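Local coordinates for protein methyl-coenzyme M reductase subunit beta (PDB 1E6Y) that forms part of methyl-coenzyme M reductase, which makes methane from methyl-coenzyme M with coenzyme B as reductant in the last step of methanogenesis, at residues 191-196 with 389-394; 204-209 with 423-428; 231-236 with 381-386; 327-332 with 352-357. All blocks are in the same frame, centred on the assembly; numbering follows the deposited sequence.

Interaction 1: 191-196 with 389-394; sequences IMANHV and CVCAAV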
loop_
_atom_site.group_PDB
_atom_site.type_symbol
_atom_site.label_atom_id
_atom_site.label_comp_id
_atom_site.label_asym_id
_atom_site.label_seq_id
_atom_site.Cartn_x
_atom_site.Cartn_y
_atom_site.Cartn_z
ATOM N N ILE E 191 7.451 -8.946 -16.125
ATOM C CA ILE E 191 7.681 -10.340 -16.498
ATOM C C ILE E 191 9.103 -10.710 -16.090
ATOM O O ILE E 191 10.065 -10.182 -16.647
ATOM C CB ILE E 191 7.535 -10.544 -18.032
ATOM C CG1 ILE E 191 6.153 -10.076 -18.497
ATOM C CG2 ILE E 191 7.754 -12.009 -18.392
ATOM C CD1 ILE E 191 6.026 -9.940 -19.994
ATOM N N MET E 192 9.242 -11.598 -15.108
ATOM C CA MET E 192 10.565 -11.894 -14.569
ATOM C C MET E 192 11.442 -12.582 -15.611
ATOM O O MET E 192 10.945 -13.300 -16.484
ATOM C CB MET E 192 10.463 -12.733 -13.283
ATOM C CG MET E 192 10.474 -14.236 -13.479
ATOM S SD MET E 192 10.135 -15.130 -11.941
ATOM C CE MET E 192 11.505 -14.610 -10.907
ATOM N N ALA E 193 12.723 -12.230 -15.599
ATOM C CA ALA E 193 13.667 -12.675 -16.617
ATOM C C ALA E 193 13.704 -14.196 -16.754
ATOM O O ALA E 193 13.831 -14.718 -17.863
ATOM C CB ALA E 193 15.055 -12.138 -16.307
ATOM N N ASN E 194 13.535 -14.905 -15.641
ATOM C CA ASN E 194 13.528 -16.366 -15.666
ATOM C C ASN E 194 12.397 -16.929 -16.525
ATOM O O ASN E 194 12.558 -17.976 -17.153
ATOM C CB ASN E 194 13.426 -16.930 -14.245
ATOM C CG ASN E 194 14.783 -17.121 -13.589
ATOM O OD1 ASN E 194 15.822 -16.904 -14.208
ATOM N ND2 ASN E 194 14.776 -17.523 -12.325
ATOM N N HIS E 195 11.254 -16.242 -16.534
ATOM C CA HIS E 195 10.113 -16.642 -17.362
ATOM C C HIS E 195 10.479 -16.608 -18.839
ATOM O O HIS E 195 10.219 -17.557 -19.578
ATOM C CB HIS E 195 8.919 -15.710 -17.132
ATOM C CG HIS E 195 8.164 -15.984 -15.871
ATOM N ND1 HIS E 195 8.562 -16.933 -14.952
ATOM C CD2 HIS E 195 7.028 -15.438 -15.377
ATOM C CE1 HIS E 195 7.703 -16.961 -13.951
ATOM N NE2 HIS E 195 6.761 -16.063 -14.183
ATOM N N VAL E 196 11.075 -15.495 -19.258
ATOM C CA VAL E 196 11.441 -15.283 -20.653
ATOM C C VAL E 196 12.492 -16.295 -21.097
ATOM O O VAL E 196 12.346 -16.924 -22.146
ATOM C CB VAL E 196 11.972 -13.845 -20.873
ATOM C CG1 VAL E 196 12.381 -13.646 -22.327
ATOM C CG2 VAL E 196 10.899 -12.832 -20.489
ATOM N N CYS E 389 19.056 -8.009 -21.974
ATOM C CA CYS E 389 20.370 -8.557 -21.645
ATOM C C CYS E 389 20.309 -9.499 -20.446
ATOM O O CYS E 389 20.986 -10.528 -20.419
ATOM C CB CYS E 389 21.357 -7.426 -21.358
ATOM S SG CYS E 389 21.470 -6.207 -22.680
ATOM N N VAL E 390 19.481 -9.151 -19.465
ATOM C CA VAL E 390 19.284 -9.997 -18.291
ATOM C C VAL E 390 18.663 -11.345 -18.668
ATOM O O VAL E 390 19.119 -12.388 -18.209
ATOM C CB VAL E 390 18.401 -9.289 -17.239
ATOM C CG1 VAL E 390 18.228 -10.168 -16.009
ATOM C CG2 VAL E 390 19.028 -7.962 -16.849
ATOM N N CYS E 391 17.673 -11.327 -19.555
ATOM C CA CYS E 391 17.036 -12.561 -20.005
ATOM C C CYS E 391 18.013 -13.459 -20.758
ATOM O O CYS E 391 18.003 -14.679 -20.579
ATOM C CB CYS E 391 15.831 -12.243 -20.890
ATOM S SG CYS E 391 14.499 -11.403 -20.017
ATOM N N ALA E 392 18.864 -12.850 -21.579
ATOM C CA ALA E 392 19.915 -13.582 -22.290
ATOM C C ALA E 392 20.947 -14.154 -21.321
ATOM O O ALA E 392 21.370 -15.302 -21.458
ATOM C CB ALA E 392 20.595 -12.670 -23.305
ATOM N N ALA E 393 21.304 -13.370 -20.307
ATOM C CA ALA E 393 22.270 -13.796 -19.295
ATOM C C ALA E 393 21.773 -15.018 -18.528
ATOM O O ALA E 393 22.520 -15.973 -18.297
ATOM C CB ALA E 393 22.543 -12.660 -18.333
ATOM N N VAL E 394 20.498 -14.985 -18.156
ATOM C CA VAL E 394 19.864 -16.092 -17.455
ATOM C C VAL E 394 19.825 -17.343 -18.333
ATOM O O VAL E 394 20.133 -18.444 -17.869
ATOM C CB VAL E 394 18.435 -15.702 -17.014
ATOM C CG1 VAL E 394 17.680 -16.915 -16.516
ATOM C CG2 VAL E 394 18.512 -14.649 -15.925
#

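Interaction 2: 204-209 with 423-428; sequences AMNASA and REPIKA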
loop_
_atom_site.group_PDB
_atom_site.type_symbol
_atom_site.label_atom_id
_atom_site.label_comp_id
_atom_site.label_asym_id
_atom_site.label_seq_id
_atom_site.Cartn_x
_atom_site.Cartn_y
_atom_site.Cartn_z
ATOM N N ALA E 204 19.773 -17.792 -25.798
ATOM C CA ALA E 204 20.153 -16.443 -25.385
ATOM C C ALA E 204 19.530 -15.334 -26.236
ATOM O O ALA E 204 18.843 -14.456 -25.708
ATOM C CB ALA E 204 21.671 -16.311 -25.378
ATOM N N MET E 205 19.722 -15.396 -27.550
ATOM C CA MET E 205 19.258 -14.319 -28.418
ATOM C C MET E 205 17.744 -14.296 -28.614
ATOM O O MET E 205 17.161 -13.236 -28.828
ATOM C CB MET E 205 19.951 -14.370 -29.778
ATOM C CG MET E 205 19.742 -13.093 -30.577
ATOM S SD MET E 205 20.586 -13.080 -32.154
ATOM C CE MET E 205 22.282 -13.436 -31.613
ATOM N N ASN E 206 17.103 -15.459 -28.532
ATOM C CA ASN E 206 15.645 -15.508 -28.574
ATOM C C ASN E 206 15.042 -15.023 -27.257
ATOM O O ASN E 206 13.952 -14.448 -27.239
ATOM C CB ASN E 206 15.159 -16.925 -28.897
ATOM C CG ASN E 206 15.143 -17.209 -30.392
ATOM O OD1 ASN E 206 15.005 -16.294 -31.205
ATOM N ND2 ASN E 206 15.298 -18.477 -30.761
ATOM N N ALA E 207 15.779 -15.214 -26.166
ATOM C CA ALA E 207 15.387 -14.675 -24.865
ATOM C C ALA E 207 15.434 -13.148 -24.874
ATOM O O ALA E 207 14.480 -12.488 -24.458
ATOM C CB ALA E 207 16.298 -15.226 -23.767
ATOM N N SER E 208 16.525 -12.587 -25.388
ATOM C CA SER E 208 16.642 -11.137 -25.474
ATOM C C SER E 208 15.675 -10.557 -26.510
ATOM O O SER E 208 15.127 -9.471 -26.311
ATOM C CB SER E 208 18.087 -10.722 -25.785
ATOM O OG SER E 208 18.586 -11.364 -26.944
ATOM N N ALA E 209 15.362 -11.339 -27.543
ATOM C CA ALA E 209 14.415 -10.903 -28.567
ATOM C C ALA E 209 12.999 -10.796 -28.011
ATOM O O ALA E 209 12.328 -9.775 -28.189
ATOM C CB ALA E 209 14.443 -11.858 -29.746
ATOM N N ARG E 423 8.855 -19.023 -28.636
ATOM C CA ARG E 423 10.196 -19.607 -28.602
ATOM C C ARG E 423 11.060 -19.087 -29.744
ATOM O O ARG E 423 12.291 -19.055 -29.620
ATOM C CB ARG E 423 10.176 -21.127 -28.589
ATOM C CG ARG E 423 9.614 -21.769 -29.850
ATOM C CD ARG E 423 10.209 -23.176 -29.998
ATOM N NE ARG E 423 9.552 -23.809 -31.139
ATOM C CZ ARG E 423 8.461 -24.569 -31.059
ATOM N NH1 ARG E 423 7.941 -25.077 -32.170
ATOM N NH2 ARG E 423 7.899 -24.845 -29.892
ATOM N N GLU E 424 10.440 -18.669 -30.845
ATOM C CA GLU E 424 11.194 -18.123 -31.973
ATOM C C GLU E 424 10.656 -16.770 -32.429
ATOM O O GLU E 424 10.107 -16.643 -33.525
ATOM C CB GLU E 424 11.194 -19.114 -33.140
ATOM C CG GLU E 424 11.920 -20.413 -32.835
ATOM C CD GLU E 424 12.229 -21.215 -34.077
ATOM O OE1 GLU E 424 11.305 -21.863 -34.613
ATOM O OE2 GLU E 424 13.402 -21.214 -34.507
ATOM N N PRO E 425 10.834 -15.730 -31.597
ATOM C CA PRO E 425 10.155 -14.444 -31.789
ATOM C C PRO E 425 10.677 -13.632 -32.972
ATOM O O PRO E 425 9.924 -12.876 -33.579
ATOM C CB PRO E 425 10.373 -13.723 -30.460
ATOM C CG PRO E 425 11.634 -14.311 -29.929
ATOM C CD PRO E 425 11.589 -15.760 -30.329
ATOM N N ILE E 426 11.955 -13.803 -33.308
ATOM C CA ILE E 426 12.540 -13.107 -34.453
ATOM C C ILE E 426 11.959 -13.651 -35.757
ATOM O O ILE E 426 11.561 -12.887 -36.639
ATOM C CB ILE E 426 14.080 -13.256 -34.497
ATOM C CG1 ILE E 426 14.694 -12.823 -33.164
ATOM C CG2 ILE E 426 14.648 -12.414 -35.633
ATOM C CD1 ILE E 426 16.203 -12.982 -33.097
ATOM N N LYS E 427 11.894 -14.977 -35.859
ATOM C CA LYS E 427 11.250 -15.642 -36.986
ATOM C C LYS E 427 9.766 -15.287 -37.075
ATOM O O LYS E 427 9.220 -15.147 -38.169
ATOM C CB LYS E 427 11.411 -17.158 -36.868
ATOM C CG LYS E 427 12.824 -17.654 -37.143
ATOM C CD LYS E 427 12.878 -19.173 -37.197
ATOM C CE LYS E 427 14.298 -19.661 -37.446
ATOM N NZ LYS E 427 14.405 -21.143 -37.300
ATOM N N ALA E 428 9.128 -15.124 -35.918
ATOM C CA ALA E 428 7.731 -14.699 -35.850
ATOM C C ALA E 428 7.552 -13.308 -36.455
ATOM O O ALA E 428 6.674 -13.091 -37.291
ATOM C CB ALA E 428 7.252 -14.704 -34.399
HETATM O O HOH W 1 14.323 -20.384 -28.693
HETATM O O HOH W 2 13.586 -16.367 -33.699
HETATM O O HOH W 3 14.754 -18.967 -33.771
#

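Interaction 3: 231-236 with 381-386; sequences RHQLLG and HSRGFA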
loop_
_atom_site.group_PDB
_atom_site.type_symbol
_atom_site.label_atom_id
_atom_site.label_comp_id
_atom_site.label_asym_id
_atom_site.label_seq_id
_atom_site.Cartn_x
_atom_site.Cartn_y
_atom_site.Cartn_z
ATOM N N ARG E 231 10.929 6.528 -33.471
ATOM C CA ARG E 231 12.122 6.080 -34.206
ATOM C C ARG E 231 13.213 5.634 -33.233
ATOM O O ARG E 231 13.852 4.609 -33.404
ATOM C CB ARG E 231 12.648 7.210 -35.100
ATOM C CG ARG E 231 13.984 6.894 -35.779
ATOM C CD ARG E 231 14.515 8.085 -36.595
ATOM N NE ARG E 231 15.664 7.597 -37.372
ATOM C CZ ARG E 231 16.949 7.866 -37.157
ATOM N NH1 ARG E 231 17.857 7.294 -37.948
ATOM N NH2 ARG E 231 17.356 8.684 -36.191
ATOM N N HIS E 232 13.394 6.416 -32.172
ATOM C CA HIS E 232 14.408 6.131 -31.155
ATOM C C HIS E 232 14.275 4.723 -30.567
ATOM O O HIS E 232 15.246 3.961 -30.537
ATOM C CB HIS E 232 14.322 7.170 -30.034
ATOM C CG HIS E 232 15.461 7.107 -29.066
ATOM N ND1 HIS E 232 15.424 6.341 -27.918
ATOM C CD2 HIS E 232 16.664 7.729 -29.062
ATOM C CE1 HIS E 232 16.552 6.497 -27.250
ATOM N NE2 HIS E 232 17.323 7.335 -27.922
ATOM N N GLN E 233 13.064 4.360 -30.149
ATOM C CA GLN E 233 12.838 3.058 -29.527
ATOM C C GLN E 233 12.862 1.909 -30.533
ATOM O O GLN E 233 13.351 0.822 -30.231
ATOM C CB GLN E 233 11.512 3.062 -28.760
ATOM C CG GLN E 233 11.497 4.015 -27.566
ATOM C CD GLN E 233 12.685 3.808 -26.642
ATOM O OE1 GLN E 233 13.558 4.668 -26.538
ATOM N NE2 GLN E 233 12.735 2.656 -25.982
ATOM N N LEU E 234 12.398 2.179 -31.750
ATOM C CA LEU E 234 12.315 1.147 -32.779
ATOM C C LEU E 234 13.675 0.791 -33.375
ATOM O O LEU E 234 13.896 -0.352 -33.767
ATOM C CB LEU E 234 11.346 1.574 -33.884
ATOM C CG LEU E 234 9.873 1.582 -33.465
ATOM C CD1 LEU E 234 9.006 2.011 -34.632
ATOM C CD2 LEU E 234 9.469 0.200 -32.981
ATOM N N LEU E 235 14.595 1.752 -33.409
ATOM C CA LEU E 235 15.985 1.451 -33.748
ATOM C C LEU E 235 16.600 0.528 -32.693
ATOM O O LEU E 235 17.279 -0.442 -33.028
ATOM C CB LEU E 235 16.802 2.741 -33.862
ATOM C CG LEU E 235 16.595 3.559 -35.141
ATOM C CD1 LEU E 235 17.244 4.920 -34.983
ATOM C CD2 LEU E 235 17.179 2.820 -36.338
ATOM N N GLY E 236 16.279 0.785 -31.427
ATOM C CA GLY E 236 16.703 -0.099 -30.354
ATOM C C GLY E 236 16.121 -1.497 -30.476
ATOM O O GLY E 236 16.854 -2.488 -30.427
ATOM N N HIS E 381 14.586 1.382 -15.002
ATOM C CA HIS E 381 14.960 2.753 -15.339
ATOM C C HIS E 381 15.287 2.994 -16.803
ATOM O O HIS E 381 14.846 3.989 -17.381
ATOM C CB HIS E 381 16.116 3.193 -14.453
ATOM C CG HIS E 381 15.884 2.909 -13.005
ATOM N ND1 HIS E 381 15.005 3.651 -12.239
ATOM C CD2 HIS E 381 16.265 1.868 -12.233
ATOM C CE1 HIS E 381 14.856 3.072 -11.066
ATOM N NE2 HIS E 381 15.608 1.987 -11.031
ATOM N N SER E 382 16.022 2.068 -17.412
ATOM C CA SER E 382 16.318 2.153 -18.837
ATOM C C SER E 382 15.071 1.849 -19.662
ATOM O O SER E 382 14.224 1.050 -19.259
ATOM C CB SER E 382 17.439 1.181 -19.211
ATOM O OG SER E 382 17.698 1.217 -20.606
ATOM N N ARG E 383 14.954 2.514 -20.805
ATOM C CA ARG E 383 13.789 2.339 -21.685
ATOM C C ARG E 383 13.836 1.068 -22.502
ATOM O O ARG E 383 13.791 1.079 -23.752
ATOM C CB ARG E 383 13.642 3.606 -22.527
ATOM C CG ARG E 383 13.339 4.851 -21.705
ATOM C CD ARG E 383 13.239 6.078 -22.584
ATOM N NE ARG E 383 14.615 6.458 -23.004
ATOM C CZ ARG E 383 14.777 7.544 -23.747
ATOM N NH1 ARG E 383 16.059 7.816 -24.060
ATOM N NH2 ARG E 383 13.816 8.328 -24.194
ATOM N N GLY E 384 13.913 -0.055 -21.792
ATOM C CA GLY E 384 13.807 -1.357 -22.423
ATOM C C GLY E 384 15.119 -1.957 -22.887
ATOM O O GLY E 384 15.125 -3.060 -23.429
ATOM N N PHE E 385 16.233 -1.268 -22.645
ATOM C CA PHE E 385 17.519 -1.683 -23.209
ATOM C C PHE E 385 18.361 -2.534 -22.260
ATOM O O PHE E 385 19.420 -3.035 -22.647
ATOM C CB PHE E 385 18.323 -0.457 -23.659
ATOM C CG PHE E 385 17.604 0.412 -24.654
ATOM C CD1 PHE E 385 17.394 1.764 -24.393
ATOM C CD2 PHE E 385 17.096 -0.129 -25.834
ATOM C CE1 PHE E 385 16.687 2.567 -25.289
ATOM C CE2 PHE E 385 16.386 0.666 -26.737
ATOM C CZ PHE E 385 16.181 2.016 -26.463
ATOM N N ALA E 386 17.876 -2.733 -21.036
ATOM C CA ALA E 386 18.640 -3.453 -20.020
ATOM C C ALA E 386 18.133 -4.880 -19.802
ATOM O O ALA E 386 18.910 -5.835 -19.835
ATOM C CB ALA E 386 18.615 -2.677 -18.702
#

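Interaction 4: 327-332 with 352-357; sequences TLLYFN and TAVGFS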
loop_
_atom_site.group_PDB
_atom_site.type_symbol
_atom_site.label_atom_id
_atom_site.label_comp_id
_atom_site.label_asym_id
_atom_site.label_seq_id
_atom_site.Cartn_x
_atom_site.Cartn_y
_atom_site.Cartn_z
ATOM N N THR E 327 28.466 -6.148 -16.748
ATOM C CA THR E 327 28.622 -6.003 -18.194
ATOM C C THR E 327 27.885 -4.767 -18.706
ATOM O O THR E 327 28.445 -3.971 -19.455
ATOM C CB THR E 327 28.092 -7.245 -18.947
ATOM O OG1 THR E 327 28.868 -8.394 -18.585
ATOM C CG2 THR E 327 28.186 -7.034 -20.444
ATOM N N LEU E 328 26.634 -4.606 -18.284
ATOM C CA LEU E 328 25.820 -3.460 -18.681
ATOM C C LEU E 328 26.423 -2.148 -18.175
ATOM O O LEU E 328 26.414 -1.139 -18.882
ATOM C CB LEU E 328 24.391 -3.618 -18.147
ATOM C CG LEU E 328 23.355 -4.317 -19.037
ATOM C CD1 LEU E 328 23.915 -5.619 -19.590
ATOM C CD2 LEU E 328 22.085 -4.573 -18.231
ATOM N N LEU E 329 26.983 -2.185 -16.966
ATOM C CA LEU E 329 27.631 -1.018 -16.374
ATOM C C LEU E 329 28.892 -0.662 -17.153
ATOM O O LEU E 329 29.005 0.431 -17.713
ATOM C CB LEU E 329 27.994 -1.297 -14.911
ATOM C CG LEU E 329 28.089 -0.120 -13.928
ATOM C CD1 LEU E 329 28.330 -0.674 -12.531
ATOM C CD2 LEU E 329 29.207 0.841 -14.311
ATOM N N TYR E 330 29.809 -1.618 -17.242
ATOM C CA TYR E 330 31.141 -1.327 -17.738
ATOM C C TYR E 330 31.271 -1.231 -19.245
ATOM O O TYR E 330 32.073 -0.439 -19.733
ATOM C CB TYR E 330 32.144 -2.326 -17.160
ATOM C CG TYR E 330 32.398 -2.054 -15.700
ATOM C CD1 TYR E 330 31.867 -2.886 -14.717
ATOM C CD2 TYR E 330 32.945 -0.837 -15.300
ATOM C CE1 TYR E 330 31.846 -2.499 -13.379
ATOM C CE2 TYR E 330 32.928 -0.440 -13.972
ATOM C CZ TYR E 330 32.368 -1.265 -13.019
ATOM O OH TYR E 330 32.245 -0.807 -11.729
ATOM N N PHE E 331 30.404 -1.919 -19.985
ATOM C CA PHE E 331 30.405 -1.737 -21.437
ATOM C C PHE E 331 30.149 -0.272 -21.759
ATOM O O PHE E 331 30.871 0.334 -22.554
ATOM C CB PHE E 331 29.338 -2.599 -22.127
ATOM C CG PHE E 331 29.168 -2.268 -23.587
ATOM C CD1 PHE E 331 30.122 -2.676 -24.515
ATOM C CD2 PHE E 331 28.166 -1.392 -23.999
ATOM C CE1 PHE E 331 30.096 -2.197 -25.829
ATOM C CE2 PHE E 331 28.132 -0.908 -25.309
ATOM C CZ PHE E 331 29.101 -1.310 -26.224
ATOM N N ASN E 332 29.132 0.297 -21.113
ATOM C CA ASN E 332 28.714 1.662 -21.388
ATOM C C ASN E 332 29.635 2.700 -20.762
ATOM O O ASN E 332 29.946 3.715 -21.384
ATOM C CB ASN E 332 27.276 1.868 -20.913
ATOM C CG ASN E 332 26.279 1.212 -21.838
ATOM O OD1 ASN E 332 26.086 1.659 -22.965
ATOM N ND2 ASN E 332 25.750 0.067 -21.423
ATOM N N THR E 352 21.006 1.939 -14.494
ATOM C CA THR E 352 20.270 0.726 -14.156
ATOM C C THR E 352 21.234 -0.365 -13.692
ATOM O O THR E 352 21.017 -0.988 -12.652
ATOM C CB THR E 352 19.461 0.204 -15.364
ATOM O OG1 THR E 352 18.484 1.178 -15.745
ATOM C CG2 THR E 352 18.750 -1.100 -15.016
ATOM N N ALA E 353 22.367 -0.476 -14.380
ATOM C CA ALA E 353 23.348 -1.519 -14.098
ATOM C C ALA E 353 24.060 -1.318 -12.764
ATOM O O ALA E 353 24.450 -2.287 -12.117
ATOM C CB ALA E 353 24.362 -1.595 -15.222
ATOM N N VAL E 354 24.251 -0.060 -12.370
ATOM C CA VAL E 354 24.849 0.255 -11.072
ATOM C C VAL E 354 23.985 -0.297 -9.933
ATOM O O VAL E 354 24.461 -1.084 -9.111
ATOM C CB VAL E 354 25.035 1.784 -10.893
ATOM C CG1 VAL E 354 25.440 2.105 -9.463
ATOM C CG2 VAL E 354 26.099 2.296 -11.857
ATOM N N GLY E 355 22.695 0.032 -9.957
ATOM C CA GLY E 355 21.793 -0.451 -8.926
ATOM C C GLY E 355 21.531 -1.943 -9.028
ATOM O O GLY E 355 21.412 -2.635 -8.017
ATOM N N PHE E 356 21.455 -2.431 -10.263
ATOM C CA PHE E 356 21.254 -3.849 -10.547
ATOM C C PHE E 356 22.426 -4.682 -10.018
ATOM O O PHE E 356 22.210 -5.706 -9.369
ATOM C CB PHE E 356 21.068 -4.028 -12.064
ATOM C CG PHE E 356 20.983 -5.460 -12.524
ATOM C CD1 PHE E 356 21.444 -5.813 -13.790
ATOM C CD2 PHE E 356 20.436 -6.453 -11.715
ATOM C CE1 PHE E 356 21.367 -7.128 -14.241
ATOM C CE2 PHE E 356 20.360 -7.774 -12.155
ATOM C CZ PHE E 356 20.826 -8.110 -13.419
ATOM N N SER E 357 23.653 -4.194 -10.203
ATOM C CA SER E 357 24.830 -4.851 -9.625
ATOM C C SER E 357 24.725 -4.897 -8.097
ATOM O O SER E 357 24.823 -5.961 -7.486
ATOM C CB SER E 357 26.114 -4.114 -10.026
ATOM O OG SER E 357 26.347 -4.201 -11.422
#

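Interaction 1: 191-196 with 389-394
Asn194 ND2 is hydrogen-bonded to two groups of the same chain, Thr408 OG1 and the carbonyl oxygen of Phe403, which fix the rotation of the amide and turn its oxygen to Val394. Asn194 OD1 lies only 3.0 Å from Val394 CG1, a tight carbon–oxygen approach, and the two side chains meet at about a right angle. The CB of Asn194 points away from segment 389-394, but chi1, at -89°, swings CG well off the usual -60°, and the amide end comes back to the valine. The rest of the contact is apolar and centres on a sulfur. Cys391 SG, anti to its own carbonyl carbon (chi1 -65°), reaches across to the start of the opposing helix, 3.7 Å from Ala193 CA and 3.6 Å from Val196 CB. Both methyls of Val196 flank the sulfur about equally closely. Ala193 CB meets Val390 CG1 at 3.7 Å and Cys391 SG at 3.8 Å, with Val394 CG2 a little farther off. Two small residues face each other here, so the backbones come close: the CA atoms of Ala193 and Cys391 are 4.8 Å apart. The contact is buried where helix 193-199 meets helix 387-395, with helix 405-416 against Asn194 and Val394, helix 204-221 against Val196 and Cys391, and helix 296-318 behind Cys389 and Ala393.

Interaction 2: 204-209 with 423-428
Asn206 and the turn at Arg423 and Glu424 meet mainly through water. Asn206 ND2 gives protons to two waters: one, 3.0 Å from ND2, donates in turn to Arg423 O at 2.6 Å, while the other donates to Glu424 OE2 at 2.7 Å. At the far end of the amide, a third water donates to Asn206 OD1 at 2.9 Å and accepts from Lys427 N, one of the first backbone NH groups of helix 425-429. Chi1 of -84°, with CG beside the backbone N, places the amide where both of its ends face these waters, which hold it there. The direct approach of Asn206 ND2 to Arg423 O has too poor an angle for a hydrogen bond. A charged pair lies within segment 423-428: Lys427 NZ meets Glu424 OE2 at 3.0 Å, on its syn side but well out of the carboxylate plane, so this oxygen serves both the salt bridge and a bridging water. Apolar contacts make up the remainder. Ala209 CB sits against Ile426 CG1 at 3.6 Å and Pro425 CG at 3.7 Å, Met205 CG reaches Ile426 CD1 more loosely, and Pro425 CD rests against the amide oxygen and carbon of Asn206. A leucine in place of Asn206 would probably leave the three waters without their common anchor and Lys427 N without its link to helix 204-221. The chemistry is thus divided: an apolar patch brings helix 204-221 against the first turn of helix 425-429, while one amide ties together, through water, the polar groups at the start of that turn.

Interaction 3: 231-236 with 381-386
One face of the Arg383 guanidinium carries both His232 and Gln233: His232 CE1 comes within 3.5 Å of Arg383 NH1, with the ring and guanidinium planes 36° apart, and Gln233 OE1 lies over the same face toward its rim. The Phe385 ring has Arg383 O 3.5 Å above its plane, over the ring centre. Gln233 NE2 reaches Phe385 CZ at 3.5 Å, its amide tilted 46° to the ring. Bent at chi2 (-51°), the Gln233 chain places its amide between histidine and turn and uses both ends: OE1 accepts from His232 ND1 at 2.9 Å, nearly in the histidine ring plane, and NE2 gives a rather bent bond to Arg383 O, also 2.9 Å long. With an alanine in place of Gln233, His232 ND1 would probably lose its acceptor, Arg383 O one donor, and a gap would open beside Phe385. Gln216 is a further partner of both Gln233 NE2 and Arg383 O. The outer polar ends are tied to the loop after helix 323-339: His232 NE2 is hydrogen-bonded with Tyr346 OH, and Arg383 NE forms a salt bridge with Asp345. Gly236 CA packs 3.7 Å from Phe385 CE2, and a side chain at that glycine would collide with the ring. Arg383 is the centre of an inverse gamma turn, and the arrangement is that of an irregular loop docked on a helix, its turn carbonyl taken by a glutamine of helix 228-241.

Interaction 4: 327-332 with 352-357
Leu329 and Val354 cross obliquely, with Leu329 CG 3.8 Å from Val354 CG2. The leucine, its CG roughly anti to the backbone N (chi1 -153°), reaches over the opposing helix, so that its CD1 lies against Val354 CG2 and CA and passes near Ser357 OG. Ala353 points straight at the other backbone: its CB comes within 3.2 Å of Leu329 N, a tight approach, and touches Leu328 CB at 3.6 Å and Leu329 CB about as closely. The methyl therefore sits against two successive residues of segment 327-332. Helices 323-339 and 348-358 follow one another in the chain and pack as an alpha-alpha hairpin; their axes here run antiparallel in a broad sense, at 144°, and approach to 8.1 Å, a closeness matched by an alanine at the crossing. Ser357 keeps its hydroxyl on its own helix: OG donates to Ala353 O at 2.8 Å, while Ser357 N reaches the same oxygen from the opposite face of its plane, so two bonds grip this buried carbonyl. On the other helix Leu328 O accepts a straight bond, 2.9 Å long, from Asn332 ND2, which is shared with Thr307. Leu328 also packs on helix 296-318, and a residue of another protein chain lies against Val354 and another against Ser357. Bound coenzyme M lies about 9 Å from the Ser357 side chain, and bound coenzyme B about 10 Å from that of Val354.

Along the chain the segments run 191-196, 204-209, 231-236, 327-332, 352-357, 381-386, 389-394 and 423-428, so interactions 1 and 2 interleave, while interaction 3 lies within the span of each and encloses interaction 4. Centres of interactions 1 and 2 are about 12 Å apart, joined where Ala392 and Val196 pack on helix 204-221. The centre of interaction 4 is about 16 Å from those of interactions 1 and 3, and it touches both, through Cys389 on Leu328 and Ser382 on Thr352; it is about 23 Å from the centre of interaction 2. Together the four contacts knit one helical domain, with interactions 1 and 4 nearest the coenzyme pocket and interactions 2 and 3 farther from it.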